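Local structure of SCO family protein (3ME7) at residues P35-H39 / D80-F84; C44-K49 / E87-D91; V54-L58 / N149-V154; P127-V131 / Y142-Y148. The protein probably binds copper and takes part in electron transport, as a SCO1/2-family protein whose thioredoxin-like domain carries a redox-active disulfide. All coordinates share one frame; numbering follows the deposited sequence.

In the fold
From the N terminus, interaction 1 opens as strand 31-36 runs out into the loop before the disulfide cysteines, and closes on helix 78-87. Interaction 2 starts within the chain that interaction 1 closes, on helix 43-52, and closes at the end of helix 78-87, so the two cross; they touch through Phe84 and Thr48. Interaction 3 opens at 54-58, crosses both, and closes far along the chain at the start of helix 150-160. Nested within its loop is interaction 4, the hairpin of strands 129-133 and 139-144, which lies in series after interactions 1 and 2. Pro35 links it to interaction 1, Ile47 to interaction 2, and Phe153 to interaction 3.

Interaction 1: residues P35-H39 / D80-F84; sequences PIYTH and DIKRF
Ile36 and Phe84 approach from opposite directions where a central strand of the thioredoxin-like sheet, 31-36, ends facing helix 78-87, just before the disulfide loop. The CD1 methyl of Ile36 sits over one face of the Phe84 ring in a CH-pi contact, 3.9 Å from CE2 of Phe84 and displaced toward the rim. Phe84 CG stands opposite the backbone N (chi1 -171°), which carries the ring off the helix to meet that methyl. An aromatic ring suits this buried place because its flat face accepts an aliphatic tip.

Thr38, in the next turn of chain, shows two faces to the helix. Its CG2 methyl packs 3.9 Å from CG2 of Ile81, while OG1 lies 3.4 Å from CB of Asp80, the two side chains crossing at about a right angle. On the exposed side the His39 ring has Arg83 NH2 above one face, 3.4 Å from His39 CE1, the ring and guanidinium planes being 37° apart. Asp80 OD1 receives Arg83 NH1 on its anti lone pair, the one away from OD2, in a salt bridge of 2.9 Å. With an alanine in place of Asp80, the Arg83 guanidinium would probably lose its charged mate and be freer to turn away from His39. One water links the acid to the imidazole, donating to Asp80 OD1 at 2.7 Å and lying in the ring plane at the edge of His39, by NE2.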
loop_
_atom_site.group_PDB
_atom_site.type_symbol
_atom_site.label_atom_id
_atom_site.label_comp_id
_atom_site.label_asym_id
_atom_site.label_seq_id
_atom_site.Cartn_x
_atom_site.Cartn_y
_atom_site.Cartn_z
ATOM N N PRO A 35 -1.726 3.174 -2.388
ATOM C CA PRO A 35 -2.488 4.415 -2.186
ATOM C C PRO A 35 -3.650 4.527 -3.154
ATOM O O PRO A 35 -3.472 4.364 -4.365
ATOM C CB PRO A 35 -1.488 5.540 -2.479
ATOM C CG PRO A 35 -0.296 4.900 -3.143
ATOM C CD PRO A 35 -0.361 3.389 -2.906
ATOM N N ILE A 36 -4.834 4.799 -2.609
ATOM C CA ILE A 36 -6.051 5.010 -3.388
ATOM C C ILE A 36 -6.846 6.136 -2.708
ATOM O O ILE A 36 -6.394 6.691 -1.708
ATOM C CB ILE A 36 -6.911 3.702 -3.511
ATOM C CG1 ILE A 36 -7.215 3.078 -2.131
ATOM C CG2 ILE A 36 -6.196 2.670 -4.419
ATOM C CD1 ILE A 36 -8.315 3.698 -1.358
ATOM N N TYR A 37 -8.020 6.478 -3.239
ATOM C CA TYR A 37 -9.015 7.169 -2.407
ATOM C C TYR A 37 -10.382 6.535 -2.623
ATOM O O TYR A 37 -10.606 5.911 -3.653
ATOM C CB TYR A 37 -9.039 8.694 -2.597
ATOM C CG TYR A 37 -9.326 9.205 -3.989
ATOM C CD1 TYR A 37 -8.372 9.118 -5.002
ATOM C CD2 TYR A 37 -10.529 9.846 -4.272
ATOM C CE1 TYR A 37 -8.616 9.627 -6.251
ATOM C CE2 TYR A 37 -10.785 10.353 -5.537
ATOM C CZ TYR A 37 -9.828 10.236 -6.515
ATOM O OH TYR A 37 -10.075 10.731 -7.774
ATOM N N THR A 38 -11.267 6.653 -1.637
ATOM C CA THR A 38 -12.436 5.757 -1.593
ATOM C C THR A 38 -13.513 6.123 -2.600
ATOM O O THR A 38 -14.293 5.264 -3.009
ATOM C CB THR A 38 -13.030 5.548 -0.167
ATOM O OG1 THR A 38 -13.674 6.740 0.295
ATOM C CG2 THR A 38 -11.955 5.097 0.824
ATOM N N HIS A 39 -13.540 7.390 -3.007
ATOM C CA HIS A 39 -14.505 7.840 -4.003
ATOM C C HIS A 39 -13.910 7.834 -5.408
ATOM O O HIS A 39 -14.498 8.365 -6.336
ATOM C CB HIS A 39 -15.046 9.219 -3.643
ATOM C CG HIS A 39 -15.866 9.230 -2.395
ATOM N ND1 HIS A 39 -17.175 8.797 -2.364
ATOM C CD2 HIS A 39 -15.571 9.637 -1.138
ATOM C CE1 HIS A 39 -17.647 8.924 -1.135
ATOM N NE2 HIS A 39 -16.695 9.434 -0.372
ATOM N N ASP A 80 -16.029 5.425 5.260
ATOM C CA ASP A 80 -15.563 5.369 3.870
ATOM C C ASP A 80 -14.660 4.171 3.586
ATOM O O ASP A 80 -14.829 3.505 2.559
ATOM C CB ASP A 80 -14.833 6.650 3.480
ATOM C CG ASP A 80 -15.742 7.855 3.447
ATOM O OD1 ASP A 80 -16.827 7.782 2.838
ATOM O OD2 ASP A 80 -15.373 8.885 4.028
ATOM N N ILE A 81 -13.694 3.911 4.473
ATOM C CA ILE A 81 -12.778 2.796 4.219
ATOM C C ILE A 81 -13.433 1.431 4.425
ATOM O O ILE A 81 -13.071 0.468 3.751
ATOM C CB ILE A 81 -11.417 2.917 4.954
ATOM C CG1 ILE A 81 -11.592 3.078 6.469
ATOM C CG2 ILE A 81 -10.577 4.034 4.327
ATOM C CD1 ILE A 81 -10.278 2.889 7.227
ATOM N N LYS A 82 -14.384 1.357 5.355
ATOM C CA LYS A 82 -15.184 0.149 5.543
ATOM C C LYS A 82 -15.997 -0.162 4.284
ATOM O O LYS A 82 -16.071 -1.315 3.849
ATOM C CB LYS A 82 -16.105 0.302 6.759
ATOM C CG LYS A 82 -16.861 -0.969 7.128
ATOM C CD LYS A 82 -15.889 -2.106 7.337
ATOM C CE LYS A 82 -16.600 -3.432 7.526
ATOM N NZ LYS A 82 -15.652 -4.570 7.406
ATOM N N ARG A 83 -16.613 0.867 3.711
ATOM C CA ARG A 83 -17.334 0.718 2.432
ATOM C C ARG A 83 -16.398 0.190 1.318
ATOM O O ARG A 83 -16.741 -0.749 0.591
ATOM C CB ARG A 83 -17.970 2.054 2.036
ATOM C CG ARG A 83 -19.020 1.971 0.905
ATOM C CD ARG A 83 -19.458 3.374 0.434
ATOM N NE ARG A 83 -18.329 4.091 -0.159
ATOM C CZ ARG A 83 -17.816 5.234 0.298
ATOM N NH1 ARG A 83 -18.335 5.837 1.358
ATOM N NH2 ARG A 83 -16.762 5.763 -0.303
ATOM N N PHE A 84 -15.196 0.761 1.233
ATOM C CA PHE A 84 -14.200 0.321 0.246
ATOM C C PHE A 84 -13.809 -1.148 0.452
ATOM O O PHE A 84 -13.770 -1.916 -0.504
ATOM C CB PHE A 84 -12.967 1.238 0.294
ATOM C CG PHE A 84 -11.978 1.000 -0.820
ATOM C CD1 PHE A 84 -10.980 0.021 -0.691
ATOM C CD2 PHE A 84 -12.025 1.762 -1.984
ATOM C CE1 PHE A 84 -10.068 -0.208 -1.730
ATOM C CE2 PHE A 84 -11.101 1.545 -3.015
ATOM C CZ PHE A 84 -10.132 0.562 -2.876
HETATM O O HOH W 1 -15.998 2.761 -2.042
HETATM O O HOH W 2 -18.065 10.034 1.963
#

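Interaction 2: residues C44-K49 / E87-D91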
loop_
_atom_site.group_PDB
_atom_site.type_symbol
_atom_site.label_atom_id
_atom_site.label_comp_id
_atom_site.label_asym_id
_atom_site.label_seq_id
_atom_site.Cartn_x
_atom_site.Cartn_y
_atom_site.Cartn_z
ATOM N N CYS A 44 -8.369 3.898 -9.412
ATOM C CA CYS A 44 -8.281 3.074 -8.197
ATOM C C CYS A 44 -9.032 1.737 -8.275
ATOM O O CYS A 44 -8.518 0.743 -7.755
ATOM C CB CYS A 44 -8.629 3.838 -6.919
ATOM S SG CYS A 44 -7.867 5.466 -6.799
ATOM N N PRO A 45 -10.225 1.695 -8.913
ATOM C CA PRO A 45 -10.800 0.359 -9.126
ATOM C C PRO A 45 -9.881 -0.506 -9.973
ATOM O O PRO A 45 -9.791 -1.703 -9.743
ATOM C CB PRO A 45 -12.130 0.642 -9.861
ATOM C CG PRO A 45 -12.463 2.056 -9.517
ATOM C CD PRO A 45 -11.131 2.755 -9.390
ATOM N N LEU A 46 -9.196 0.087 -10.949
ATOM C CA LEU A 46 -8.295 -0.697 -11.796
ATOM C C LEU A 46 -7.125 -1.259 -10.977
ATOM O O LEU A 46 -6.813 -2.443 -11.065
ATOM C CB LEU A 46 -7.806 0.125 -12.995
ATOM C CG LEU A 46 -8.908 0.727 -13.881
ATOM C CD1 LEU A 46 -8.286 1.406 -15.098
ATOM C CD2 LEU A 46 -9.889 -0.362 -14.307
ATOM N N ILE A 47 -6.514 -0.411 -10.163
ATOM C CA ILE A 47 -5.394 -0.815 -9.311
ATOM C C ILE A 47 -5.812 -1.936 -8.361
ATOM O O ILE A 47 -5.142 -2.965 -8.270
ATOM C CB ILE A 47 -4.852 0.379 -8.486
ATOM C CG1 ILE A 47 -4.200 1.409 -9.425
ATOM C CG2 ILE A 47 -3.871 -0.118 -7.412
ATOM C CD1 ILE A 47 -3.957 2.784 -8.794
ATOM N N THR A 48 -6.944 -1.740 -7.682
ATOM C CA THR A 48 -7.372 -2.698 -6.661
ATOM C C THR A 48 -7.786 -4.017 -7.310
ATOM O O THR A 48 -7.419 -5.085 -6.827
ATOM C CB THR A 48 -8.473 -2.102 -5.772
ATOM O OG1 THR A 48 -7.987 -0.866 -5.216
ATOM C CG2 THR A 48 -8.805 -3.041 -4.641
ATOM N N LYS A 49 -8.531 -3.943 -8.417
ATOM C CA LYS A 49 -8.915 -5.153 -9.152
ATOM C C LYS A 49 -7.679 -5.879 -9.678
ATOM O O LYS A 49 -7.628 -7.109 -9.657
ATOM C CB LYS A 49 -9.845 -4.803 -10.318
ATOM C CG LYS A 49 -11.228 -4.373 -9.876
ATOM C CD LYS A 49 -12.027 -3.843 -11.052
ATOM C CE LYS A 49 -13.416 -3.435 -10.593
ATOM N NZ LYS A 49 -14.279 -3.180 -11.758
ATOM N N GLU A 87 -16.589 -3.384 -0.630
ATOM C CA GLU A 87 -16.747 -3.259 -2.079
ATOM C C GLU A 87 -15.874 -4.263 -2.829
ATOM O O GLU A 87 -16.326 -4.911 -3.786
ATOM C CB GLU A 87 -16.415 -1.842 -2.531
ATOM C CG GLU A 87 -16.589 -1.613 -4.025
ATOM C CD GLU A 87 -16.532 -0.159 -4.385
ATOM O OE1 GLU A 87 -16.901 0.695 -3.534
ATOM O OE2 GLU A 87 -16.131 0.140 -5.529
ATOM N N TYR A 88 -14.630 -4.405 -2.381
ATOM C CA TYR A 88 -13.670 -5.220 -3.107
ATOM C C TYR A 88 -13.465 -6.594 -2.476
ATOM O O TYR A 88 -12.614 -7.353 -2.925
ATOM C CB TYR A 88 -12.344 -4.459 -3.283
ATOM C CG TYR A 88 -12.465 -3.263 -4.210
ATOM C CD1 TYR A 88 -12.371 -3.416 -5.598
ATOM C CD2 TYR A 88 -12.696 -1.986 -3.707
ATOM C CE1 TYR A 88 -12.489 -2.331 -6.451
ATOM C CE2 TYR A 88 -12.827 -0.893 -4.556
ATOM C CZ TYR A 88 -12.722 -1.074 -5.922
ATOM O OH TYR A 88 -12.828 0.013 -6.748
ATOM N N GLY A 89 -14.260 -6.910 -1.450
ATOM C CA GLY A 89 -14.196 -8.217 -0.804
ATOM C C GLY A 89 -12.890 -8.471 -0.075
ATOM O O GLY A 89 -12.468 -9.621 0.101
ATOM N N ILE A 90 -12.249 -7.384 0.342
ATOM C CA ILE A 90 -10.970 -7.454 1.054
ATOM C C ILE A 90 -11.190 -7.996 2.476
ATOM O O ILE A 90 -12.112 -7.572 3.156
ATOM C CB ILE A 90 -10.262 -6.059 1.006
ATOM C CG1 ILE A 90 -9.785 -5.762 -0.419
ATOM C CG2 ILE A 90 -9.099 -5.964 2.010
ATOM C CD1 ILE A 90 -9.471 -4.297 -0.682
ATOM N N ASP A 91 -10.340 -8.929 2.910
ATOM C CA ASP A 91 -10.574 -9.634 4.180
ATOM C C ASP A 91 -10.482 -8.703 5.384
ATOM O O ASP A 91 -11.210 -8.864 6.361
ATOM C CB ASP A 91 -9.616 -10.829 4.340
ATOM C CG ASP A 91 -8.255 -10.415 4.866
ATOM O OD1 ASP A 91 -8.005 -10.580 6.064
ATOM O OD2 ASP A 91 -7.445 -9.885 4.112
#
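Tyr88 lies across Thr48 and Pro45 of helix 43-52, the helix of this thioredoxin-like fold that carries Cys44 of the redox-active disulfide with Cys40. Tyr88 stands where helix 78-87 ends in a Schellman motif, with Gly89 at C-prime; the positive phi there favours glycine.

Tracing the tyrosine outward, CB is 4.0 Å from the CG2 methyl of Thr48. Chi1 of -68° places CG opposite the carbonyl carbon and beside the backbone N, and the ring then extends toward helix 43-52. The same Thr48 methyl covers one ring face, offset toward the rim and 3.7 Å from CG of Tyr88, in a CH-pi contact 22° off the ring normal. On the opposite face rests Glu87 CG, so the ring is sandwiched between aliphatic groups. Thr48 CG2 also reaches Ile90 CD1, 4.2 Å away, extending the apolar patch to Ile90, whose N-H belongs to the Schellman motif. A threonine fits this slot: its methyl serves the ring, and its hydroxyl stays beside the helix backbone. Further out, CE1 of Tyr88 receives Lys49 CG at the edge, near the ring plane, at 4.2 Å; a lysine serves well on this exposed border because its methylene chain can pack while the amine stays outside. At the tip of the tyrosine, OH comes down on the first turn of the helix, 3.3 Å from Pro45 CB and 3.1 Å from Pro45 CA.

Interaction 3: residues V54-L58 / N149-V154; sequences VIPKL and NYLEFV
Two short helical stretches of the thioredoxin-like domain meet here, away from the copper and disulfide residues: the weakly bonded turn 55-58, led in by Val54, and the first turn of helix 150-160. Val54 lays its CG1 methyl squarely over the centre of the Phe153 ring, 9° off the normal and 4.0 Å from CE1 of Phe153. Its torsion (chi1 71°) sets CG1 between the backbone N and the carbonyl carbon and sends CG2 to the start of the other helix, 4.0 Å from Tyr150 CA. A branched residue suits the spot, since each methyl has a different partner.

Helix 150-160 is opened by a capping box. Asn149 OD1 takes the N-H of Glu152 at 2.9 Å, and Glu152 OE1 in return takes the N-H of Asn149, which satisfies both N-H groups while Tyr150 and Phe153 serve the contact.

Leu58 forks, CD1 going to Phe153 and CD2 to Val154 and Tyr150. The Leu58 and Phe153 side chains cross at about a right angle, with CD1 of Leu58 3.6 Å from CB of Phe153, while CD2 of Leu58 touches Val154 CG2 at 3.8 Å. Phe153 also meets Tyr148 edge-to-face, which joins this contact to the loop after the hairpin. On the solvent side Lys57 packs its methylenes against Tyr150, with CB 3.7 Å from CD1 of the ring. A water in the plane of that ring connects Tyr150 OH, 2.7 Å away, to the carbonyl O of Lys57.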
loop_
_atom_site.group_PDB
_atom_site.type_symbol
_atom_site.label_atom_id
_atom_site.label_comp_id
_atom_site.label_asym_id
_atom_site.label_seq_id
_atom_site.Cartn_x
_atom_site.Cartn_y
_atom_site.Cartn_z
ATOM N N VAL A 54 -3.451 -10.506 -8.748
ATOM C CA VAL A 54 -2.048 -10.919 -8.635
ATOM C C VAL A 54 -1.672 -11.419 -7.244
ATOM O O VAL A 54 -0.892 -12.364 -7.128
ATOM C CB VAL A 54 -1.044 -9.831 -9.144
ATOM C CG1 VAL A 54 -0.963 -8.607 -8.200
ATOM C CG2 VAL A 54 0.367 -10.424 -9.357
ATOM N N ILE A 55 -2.226 -10.799 -6.199
ATOM C CA ILE A 55 -1.893 -11.173 -4.821
ATOM C C ILE A 55 -2.016 -12.693 -4.539
ATOM O O ILE A 55 -1.103 -13.263 -3.951
ATOM C CB ILE A 55 -2.687 -10.317 -3.774
ATOM C CG1 ILE A 55 -2.212 -8.854 -3.798
ATOM C CG2 ILE A 55 -2.619 -10.913 -2.367
ATOM C CD1 ILE A 55 -0.744 -8.619 -3.424
ATOM N N PRO A 56 -3.136 -13.342 -4.947
ATOM C CA PRO A 56 -3.268 -14.777 -4.671
ATOM C C PRO A 56 -2.172 -15.639 -5.275
ATOM O O PRO A 56 -1.950 -16.752 -4.805
ATOM C CB PRO A 56 -4.614 -15.133 -5.302
ATOM C CG PRO A 56 -5.403 -13.873 -5.198
ATOM C CD PRO A 56 -4.397 -12.782 -5.482
ATOM N N LYS A 57 -1.506 -15.162 -6.325
ATOM C CA LYS A 57 -0.405 -15.927 -6.911
ATOM C C LYS A 57 0.838 -15.940 -6.016
ATOM O O LYS A 57 1.696 -16.809 -6.149
ATOM C CB LYS A 57 0.000 -15.319 -8.258
ATOM C CG LYS A 57 -1.098 -15.336 -9.301
ATOM C CD LYS A 57 -0.658 -14.553 -10.528
ATOM C CE LYS A 57 -1.811 -14.459 -11.526
ATOM N NZ LYS A 57 -1.760 -15.622 -12.456
ATOM N N LEU A 58 0.956 -14.925 -5.159
ATOM C CA LEU A 58 2.210 -14.585 -4.493
ATOM C C LEU A 58 2.350 -15.213 -3.120
ATOM O O LEU A 58 3.471 -15.419 -2.642
ATOM C CB LEU A 58 2.331 -13.051 -4.356
ATOM C CG LEU A 58 2.304 -12.289 -5.678
ATOM C CD1 LEU A 58 2.179 -10.788 -5.348
ATOM C CD2 LEU A 58 3.533 -12.551 -6.544
ATOM N N ASN A 149 1.896 -7.355 -13.776
ATOM C CA ASN A 149 2.315 -8.700 -14.111
ATOM C C ASN A 149 2.897 -9.414 -12.900
ATOM O O ASN A 149 3.383 -8.799 -11.952
ATOM C CB ASN A 149 3.226 -8.756 -15.348
ATOM C CG ASN A 149 4.556 -8.068 -15.140
ATOM O OD1 ASN A 149 5.462 -8.611 -14.509
ATOM N ND2 ASN A 149 4.696 -6.883 -15.716
ATOM N N TYR A 150 2.812 -10.737 -12.940
ATOM C CA TYR A 150 3.265 -11.582 -11.864
ATOM C C TYR A 150 4.758 -11.420 -11.578
ATOM O O TYR A 150 5.162 -11.270 -10.414
ATOM C CB TYR A 150 2.942 -13.032 -12.234
ATOM C CG TYR A 150 3.543 -14.081 -11.322
ATOM C CD1 TYR A 150 3.043 -14.300 -10.036
ATOM C CD2 TYR A 150 4.612 -14.863 -11.763
ATOM C CE1 TYR A 150 3.595 -15.275 -9.210
ATOM C CE2 TYR A 150 5.178 -15.831 -10.961
ATOM C CZ TYR A 150 4.669 -16.033 -9.679
ATOM O OH TYR A 150 5.221 -16.996 -8.866
ATOM N N LEU A 151 5.575 -11.441 -12.634
ATOM C CA LEU A 151 7.021 -11.420 -12.438
ATOM C C LEU A 151 7.473 -10.189 -11.659
ATOM O O LEU A 151 8.299 -10.305 -10.752
ATOM C CB LEU A 151 7.787 -11.539 -13.756
ATOM C CG LEU A 151 9.291 -11.783 -13.576
ATOM C CD1 LEU A 151 9.533 -13.038 -12.743
ATOM C CD2 LEU A 151 9.996 -11.899 -14.926
ATOM N N GLU A 152 6.914 -9.033 -12.001
ATOM C CA GLU A 152 7.325 -7.793 -11.311
ATOM C C GLU A 152 7.054 -7.846 -9.801
ATOM O O GLU A 152 7.840 -7.311 -9.014
ATOM C CB GLU A 152 6.766 -6.519 -11.967
ATOM C CG GLU A 152 5.251 -6.347 -11.945
ATOM C CD GLU A 152 4.778 -5.158 -12.785
ATOM O OE1 GLU A 152 3.574 -5.139 -13.136
ATOM O OE2 GLU A 152 5.601 -4.255 -13.075
ATOM N N PHE A 153 5.956 -8.492 -9.400
ATOM C CA PHE A 153 5.637 -8.661 -7.977
ATOM C C PHE A 153 6.544 -9.677 -7.291
ATOM O O PHE A 153 7.014 -9.423 -6.182
ATOM C CB PHE A 153 4.155 -9.004 -7.766
ATOM C CG PHE A 153 3.284 -7.800 -7.741
ATOM C CD1 PHE A 153 2.874 -7.197 -8.929
ATOM C CD2 PHE A 153 2.928 -7.234 -6.532
ATOM C CE1 PHE A 153 2.086 -6.047 -8.892
ATOM C CE2 PHE A 153 2.126 -6.070 -6.486
ATOM C CZ PHE A 153 1.723 -5.490 -7.667
ATOM N N VAL A 154 6.783 -10.813 -7.953
ATOM C CA VAL A 154 7.759 -11.786 -7.440
ATOM C C VAL A 154 9.114 -11.123 -7.193
ATOM O O VAL A 154 9.683 -11.253 -6.118
ATOM C CB VAL A 154 7.897 -13.001 -8.370
ATOM C CG1 VAL A 154 9.101 -13.843 -8.000
ATOM C CG2 VAL A 154 6.627 -13.837 -8.322
HETATM O O HOH W 3 4.551 -16.748 -6.244
#

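Interaction 4: residues P127-V131 / Y142-Y148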
loop_
_atom_site.group_PDB
_atom_site.type_symbol
_atom_site.label_atom_id
_atom_site.label_comp_id
_atom_site.label_asym_id
_atom_site.label_seq_id
_atom_site.Cartn_x
_atom_site.Cartn_y
_atom_site.Cartn_z
ATOM N N PRO A 127 -0.423 9.669 -9.243
ATOM C CA PRO A 127 0.198 8.473 -9.824
ATOM C C PRO A 127 -0.494 7.172 -9.457
ATOM O O PRO A 127 -1.174 7.065 -8.417
ATOM C CB PRO A 127 1.626 8.482 -9.257
ATOM C CG PRO A 127 1.577 9.346 -8.061
ATOM C CD PRO A 127 0.404 10.279 -8.184
ATOM N N ASN A 128 -0.295 6.191 -10.319
ATOM C CA ASN A 128 -0.723 4.813 -10.064
ATOM C C ASN A 128 0.478 4.028 -9.597
ATOM O O ASN A 128 1.354 3.721 -10.390
ATOM C CB ASN A 128 -1.307 4.190 -11.341
ATOM C CG ASN A 128 -2.474 4.998 -11.897
ATOM O OD1 ASN A 128 -3.361 5.426 -11.158
ATOM N ND2 ASN A 128 -2.470 5.227 -13.188
ATOM N N VAL A 129 0.521 3.703 -8.309
ATOM C CA VAL A 129 1.715 3.090 -7.766
ATOM C C VAL A 129 1.391 2.091 -6.662
ATOM O O VAL A 129 0.446 2.284 -5.897
ATOM C CB VAL A 129 2.726 4.157 -7.247
ATOM C CG1 VAL A 129 2.156 4.913 -6.046
ATOM C CG2 VAL A 129 4.071 3.491 -6.906
ATOM N N VAL A 130 2.176 1.010 -6.610
ATOM C CA VAL A 130 2.185 0.113 -5.473
ATOM C C VAL A 130 3.616 0.113 -4.969
ATOM O O VAL A 130 4.561 0.101 -5.762
ATOM C CB VAL A 130 1.711 -1.305 -5.897
ATOM C CG1 VAL A 130 1.971 -2.345 -4.817
ATOM C CG2 VAL A 130 0.226 -1.262 -6.212
ATOM N N VAL A 131 3.785 0.176 -3.650
ATOM C CA VAL A 131 5.112 0.300 -3.065
ATOM C C VAL A 131 5.366 -0.966 -2.259
ATOM O O VAL A 131 4.482 -1.443 -1.536
ATOM C CB VAL A 131 5.247 1.537 -2.140
ATOM C CG1 VAL A 131 6.716 1.734 -1.708
ATOM C CG2 VAL A 131 4.750 2.811 -2.825
ATOM N N TYR A 142 9.128 -0.021 -6.415
ATOM C CA TYR A 142 7.908 0.647 -6.834
ATOM C C TYR A 142 7.403 -0.060 -8.080
ATOM O O TYR A 142 8.193 -0.364 -8.994
ATOM C CB TYR A 142 8.192 2.096 -7.220
ATOM C CG TYR A 142 8.464 3.025 -6.074
ATOM C CD1 TYR A 142 7.419 3.542 -5.307
ATOM C CD2 TYR A 142 9.761 3.417 -5.759
ATOM C CE1 TYR A 142 7.654 4.404 -4.256
ATOM C CE2 TYR A 142 10.009 4.306 -4.709
ATOM C CZ TYR A 142 8.943 4.797 -3.965
ATOM O OH TYR A 142 9.176 5.645 -2.931
ATOM N N ILE A 143 6.099 -0.315 -8.114
ATOM C CA ILE A 143 5.449 -0.964 -9.253
ATOM C C ILE A 143 4.370 -0.004 -9.716
ATOM O O ILE A 143 3.400 0.232 -9.006
ATOM C CB ILE A 143 4.852 -2.347 -8.898
ATOM C CG1 ILE A 143 5.970 -3.296 -8.418
ATOM C CG2 ILE A 143 4.070 -2.942 -10.083
ATOM C CD1 ILE A 143 5.457 -4.546 -7.743
ATOM N N TYR A 144 4.557 0.561 -10.907
ATOM C CA TYR A 144 3.637 1.579 -11.411
ATOM C C TYR A 144 2.623 1.027 -12.384
ATOM O O TYR A 144 2.822 -0.031 -12.974
ATOM C CB TYR A 144 4.413 2.704 -12.092
ATOM C CG TYR A 144 5.252 3.493 -11.120
ATOM C CD1 TYR A 144 4.672 4.464 -10.316
ATOM C CD2 TYR A 144 6.618 3.260 -10.998
ATOM C CE1 TYR A 144 5.440 5.197 -9.400
ATOM C CE2 TYR A 144 7.389 3.972 -10.073
ATOM C CZ TYR A 144 6.783 4.932 -9.287
ATOM O OH TYR A 144 7.524 5.661 -8.362
ATOM N N GLY A 145 1.534 1.775 -12.521
ATOM C CA GLY A 145 0.494 1.472 -13.493
ATOM C C GLY A 145 -0.665 0.714 -12.897
ATOM O O GLY A 145 -0.834 0.649 -11.664
ATOM N N VAL A 146 -1.483 0.161 -13.780
ATOM C CA VAL A 146 -2.724 -0.496 -13.370
ATOM C C VAL A 146 -2.859 -1.892 -13.980
ATOM O O VAL A 146 -3.875 -2.554 -13.765
ATOM C CB VAL A 146 -3.982 0.352 -13.719
ATOM C CG1 VAL A 146 -3.861 1.769 -13.172
ATOM C CG2 VAL A 146 -4.212 0.404 -15.222
ATOM N N ASN A 147 -1.855 -2.314 -14.746
ATOM C CA ASN A 147 -1.879 -3.582 -15.484
ATOM C C ASN A 147 -0.722 -4.458 -15.016
ATOM O O ASN A 147 0.275 -4.590 -15.723
ATOM C CB ASN A 147 -1.771 -3.324 -17.007
ATOM C CG ASN A 147 -2.916 -2.464 -17.559
ATOM O OD1 ASN A 147 -4.092 -2.746 -17.320
ATOM N ND2 ASN A 147 -2.571 -1.420 -18.326
ATOM N N TYR A 148 -0.855 -5.035 -13.820
ATOM C CA TYR A 148 0.275 -5.688 -13.138
ATOM C C TYR A 148 0.601 -7.052 -13.708
ATOM O O TYR A 148 -0.299 -7.807 -14.113
ATOM C CB TYR A 148 0.036 -5.778 -11.620
ATOM C CG TYR A 148 -0.280 -4.446 -10.981
ATOM C CD1 TYR A 148 0.474 -3.314 -11.286
ATOM C CD2 TYR A 148 -1.319 -4.314 -10.057
ATOM C CE1 TYR A 148 0.187 -2.091 -10.715
ATOM C CE2 TYR A 148 -1.620 -3.084 -9.484
ATOM C CZ TYR A 148 -0.863 -1.984 -9.804
ATOM O OH TYR A 148 -1.153 -0.764 -9.250
#
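Val131 and Tyr142 are set alongside each other on one face of the sheet by their torsions: in Val131 CG1 is trans to the backbone N (chi1 -172°), leaving CG2 beside that N, and in Tyr142 chi1 of -74° leans the ring toward Val131, so that its CD1-CE1 side meets the CG2 methyl. The two side chains point the same way, with Val131 CG2 3.6 Å from Tyr142 CE1. Val129, on the same face of the sheet, brings CG2 to the edge of the Tyr142 ring near its plane and packs even closer on Tyr144, 3.3 Å from its CE1. Tyr144 OH in turn rests above a face of the Tyr142 ring.

The strands 129-133 and 139-144 form the antiparallel hairpin at one border of the central sheet. Val130 and Ile143 form a hydrogen-bonded pair, flanked by the non-hydrogen-bonded pairs Val129-Tyr144 and Val131-Tyr142: Val130 N gives to Ile143 O at 2.8 Å, and Ile143 N returns the bond to Val130 O almost straight, at 169°. Beta-branched residues suit these extended backbones. The side chains of Val130 and Ile143 lie on the other face, where both touch Phe153. Gly145 N adds a bond to Asn128 O, 2.9 Å long, from above the carbonyl plane; its backbone angles call for glycine, because a CB would jam against the preceding carbonyl.

If Val131 were an alanine, the Tyr142 ring would probably lose support along CD1 and CE1 and be freer to swing. Farther along, Val130 CG2 meets the tip of Tyr148, 3.4 Å from OH, whose weak bond goes to Gly145 O.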